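Local coordinates for YCAC GENE product (Escherichia coli, PDB 1YAC), which is probably a hydrolase of the isochorismatase-like family, of unknown substrate specificity, that assembles as an octamer, at residues N89-E94 against A123-E128. Numbering follows the deposited sequence.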
ATOM      1  N   ASN A  89      13.483  27.362  13.760  1.00 10.09           N
ATOM      2  CA  ASN A  89      12.667  28.046  12.744  1.00 10.18           C
ATOM      3  C   ASN A  89      13.622  29.098  12.134  1.00 10.44           C
ATOM      4  O   ASN A  89      14.113  29.986  12.844  1.00 10.81           O
ATOM      5  CB  ASN A  89      11.481  28.758  13.391  1.00  9.74           C
ATOM      6  CG  ASN A  89      10.687  29.577  12.398  1.00 10.22           C
ATOM      7  OD1 ASN A  89      11.026  29.665  11.222  1.00 12.09           O
ATOM      8  ND2 ASN A  89       9.605  30.166  12.866  1.00 10.89           N
ATOM      9  N   ALA A  90      13.923  28.971  10.838  1.00 10.18           N
ATOM     10  CA  ALA A  90      14.814  29.904  10.146  1.00 10.51           C
ATOM     11  C   ALA A  90      14.358  31.350  10.286  1.00 10.91           C
ATOM     12  O   ALA A  90      15.186  32.268  10.302  1.00 10.29           O
ATOM     13  CB  ALA A  90      14.919  29.547   8.668  1.00 10.47           C
ATOM     14  N   TRP A  91      13.043  31.553  10.382  1.00 10.12           N
ATOM     15  CA  TRP A  91      12.495  32.897  10.534  1.00 10.07           C
ATOM     16  C   TRP A  91      12.933  33.564  11.837  1.00 10.32           C
ATOM     17  O   TRP A  91      12.853  34.774  11.953  1.00 10.82           O
ATOM     18  CB  TRP A  91      10.971  32.897  10.431  1.00  8.43           C
ATOM     19  CG  TRP A  91      10.467  34.172   9.829  1.00  9.64           C
ATOM     20  CD1 TRP A  91      10.009  35.282  10.499  1.00 10.94           C
ATOM     21  CD2 TRP A  91      10.389  34.490   8.432  1.00  9.71           C
ATOM     22  NE1 TRP A  91       9.654  36.262   9.602  1.00  9.99           N
ATOM     23  CE2 TRP A  91       9.878  35.803   8.329  1.00 11.46           C
ATOM     24  CE3 TRP A  91      10.702  33.786   7.256  1.00 10.23           C
ATOM     25  CZ2 TRP A  91       9.673  36.431   7.091  1.00 11.77           C
ATOM     26  CZ3 TRP A  91      10.496  34.409   6.033  1.00 10.77           C
ATOM     27  CH2 TRP A  91       9.987  35.719   5.959  1.00 11.93           C
ATOM     28  N   ASP A  92      13.352  32.773  12.823  1.00 10.97           N
ATOM     29  CA  ASP A  92      13.836  33.313  14.094  1.00 10.53           C
ATOM     30  C   ASP A  92      15.274  33.818  13.979  1.00 12.06           C
ATOM     31  O   ASP A  92      15.795  34.435  14.913  1.00 13.28           O
ATOM     32  CB  ASP A  92      13.751  32.260  15.197  1.00 12.90           C
ATOM     33  CG  ASP A  92      12.347  32.105  15.756  1.00 14.51           C
ATOM     34  OD1 ASP A  92      11.554  33.069  15.676  1.00 16.00           O
ATOM     35  OD2 ASP A  92      12.033  31.018  16.281  1.00 13.65           O
ATOM     36  N   ASN A  93      15.923  33.536  12.852  1.00 11.48           N
ATOM     37  CA  ASN A  93      17.299  33.983  12.607  1.00 12.43           C
ATOM     38  C   ASN A  93      17.210  35.332  11.888  1.00 13.03           C
ATOM     39  O   ASN A  93      16.646  35.434  10.795  1.00 13.20           O
ATOM     40  CB  ASN A  93      18.043  32.949  11.742  1.00 11.39           C
ATOM     41  CG  ASN A  93      19.478  33.362  11.419  1.00 13.36           C
ATOM     42  OD1 ASN A  93      19.706  34.302  10.650  1.00 14.04           O
ATOM     43  ND2 ASN A  93      20.449  32.638  11.968  1.00 12.02           N
ATOM     44  N   GLU A  94      17.746  36.378  12.505  1.00 14.47           N
ATOM     45  CA  GLU A  94      17.687  37.722  11.923  1.00 16.00           C
ATOM     46  C   GLU A  94      18.335  37.864  10.538  1.00 15.06           C
ATOM     47  O   GLU A  94      17.806  38.569   9.665  1.00 14.65           O
ATOM     48  CB  GLU A  94      18.275  38.733  12.902  1.00 20.23           C
ATOM     49  CG  GLU A  94      17.502  38.796  14.209  1.00 29.04           C
ATOM     50  CD  GLU A  94      18.030  39.856  15.163  1.00 34.39           C
ATOM     51  OE1 GLU A  94      19.255  39.866  15.429  1.00 37.66           O
ATOM     52  OE2 GLU A  94      17.214  40.669  15.652  1.00 36.65           O
ATOM     53  N   ALA A 123       7.329  28.892   6.982  1.00  9.04           N
ATOM     54  CA  ALA A 123       6.180  29.155   6.100  1.00  9.35           C
ATOM     55  C   ALA A 123       5.094  29.904   6.893  1.00  9.01           C
ATOM     56  O   ALA A 123       4.552  30.900   6.424  1.00  9.08           O
ATOM     57  CB  ALA A 123       5.607  27.850   5.516  1.00  7.62           C
ATOM     58  N   LEU A 124       4.812  29.439   8.108  1.00  9.05           N
ATOM     59  CA  LEU A 124       3.790  30.053   8.948  1.00 10.32           C
ATOM     60  C   LEU A 124       4.205  31.459   9.378  1.00 10.38           C
ATOM     61  O   LEU A 124       3.382  32.378   9.405  1.00 10.66           O
ATOM     62  CB  LEU A 124       3.511  29.164  10.174  1.00 11.70           C
ATOM     63  CG  LEU A 124       2.968  27.763   9.859  1.00 14.01           C
ATOM     64  CD1 LEU A 124       2.848  26.928  11.133  1.00 13.93           C
ATOM     65  CD2 LEU A 124       1.628  27.871   9.151  1.00 14.34           C
ATOM     66  N   SER A 125       5.480  31.618   9.717  1.00 10.82           N
ATOM     67  CA  SER A 125       6.013  32.920  10.130  1.00  9.75           C
ATOM     68  C   SER A 125       5.898  33.913   8.976  1.00  9.77           C
ATOM     69  O   SER A 125       5.464  35.049   9.168  1.00 11.16           O
ATOM     70  CB  SER A 125       7.484  32.784  10.542  1.00 10.41           C
ATOM     71  OG  SER A 125       7.637  32.027  11.747  1.00 11.49           O
ATOM     72  N   ALA A 126       6.251  33.461   7.776  1.00  9.62           N
ATOM     73  CA  ALA A 126       6.201  34.293   6.574  1.00  9.89           C
ATOM     74  C   ALA A 126       4.768  34.719   6.226  1.00 10.36           C
ATOM     75  O   ALA A 126       4.531  35.860   5.816  1.00 10.03           O
ATOM     76  CB  ALA A 126       6.859  33.564   5.402  1.00  9.48           C
ATOM     77  N   ILE A 127       3.813  33.806   6.404  1.00  9.43           N
ATOM     78  CA  ILE A 127       2.410  34.111   6.138  1.00 10.74           C
ATOM     79  C   ILE A 127       1.974  35.212   7.107  1.00 12.02           C
ATOM     80  O   ILE A 127       1.333  36.188   6.692  1.00 12.98           O
ATOM     81  CB  ILE A 127       1.503  32.845   6.288  1.00 10.18           C
ATOM     82  CG1 ILE A 127       1.693  31.924   5.075  1.00  9.11           C
ATOM     83  CG2 ILE A 127       0.015  33.234   6.445  1.00  9.93           C
ATOM     84  CD1 ILE A 127       1.058  30.551   5.233  1.00  8.22           C
ATOM     85  N   GLU A 128       2.367  35.099   8.374  1.00 11.82           N
ATOM     86  CA  GLU A 128       1.999  36.128   9.352  1.00 13.67           C
ATOM     87  C   GLU A 128       2.584  37.485   8.951  1.00 12.85           C
ATOM     88  O   GLU A 128       1.974  38.526   9.173  1.00 13.19           O
ATOM     89  CB  GLU A 128       2.478  35.766  10.758  1.00 14.35           C
ATOM     90  CG  GLU A 128       2.214  36.874  11.774  1.00 18.04           C
ATOM     91  CD  GLU A 128       2.602  36.504  13.192  1.00 22.10           C
ATOM     92  OE1 GLU A 128       2.512  35.314  13.565  1.00 22.24           O
ATOM     93  OE2 GLU A 128       2.974  37.420  13.954  1.00 25.85           O
TER
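An Asx turn at Asn89, joined to a tryptophan packed flat on helix 115-128, ties the loop after strand 81-84 to that helix. Asparagine suits the place because its amide offers an acceptor to the turn and a donor to the helix at once. OD1 of Asn89 accepts from the backbone N of Trp91 at 2.9 Å, the donor standing well above the carbonyl plane, while ND2 of Asn89 reaches across to OG of Ser125, also 2.9 Å, almost in the amide plane and fairly straight (157°). With CG anti to the backbone N (chi1 175°), the amide extends toward the helix, ND2 leading. Ser125 OG in turn bonds to Phe121 O, so the small hydroxyl both receives and donates inside a buried contact. Ser125 CB and Ala126 CB lie over the same face of the Trp91 indole as CH-pi partners, 3.8 Å from CB of Ser125 to the five-membered centroid and 4.1 Å from CB of Ala126 to the six-membered one. A leucine in place of Asn89 would probably leave Ser125 OG without its amide donor and the turn without its side-chain acceptor. Trp91 NE1 bonds to Glu129, and the indole also packs against helix 94-102, while Ala126 touches strand 132-136.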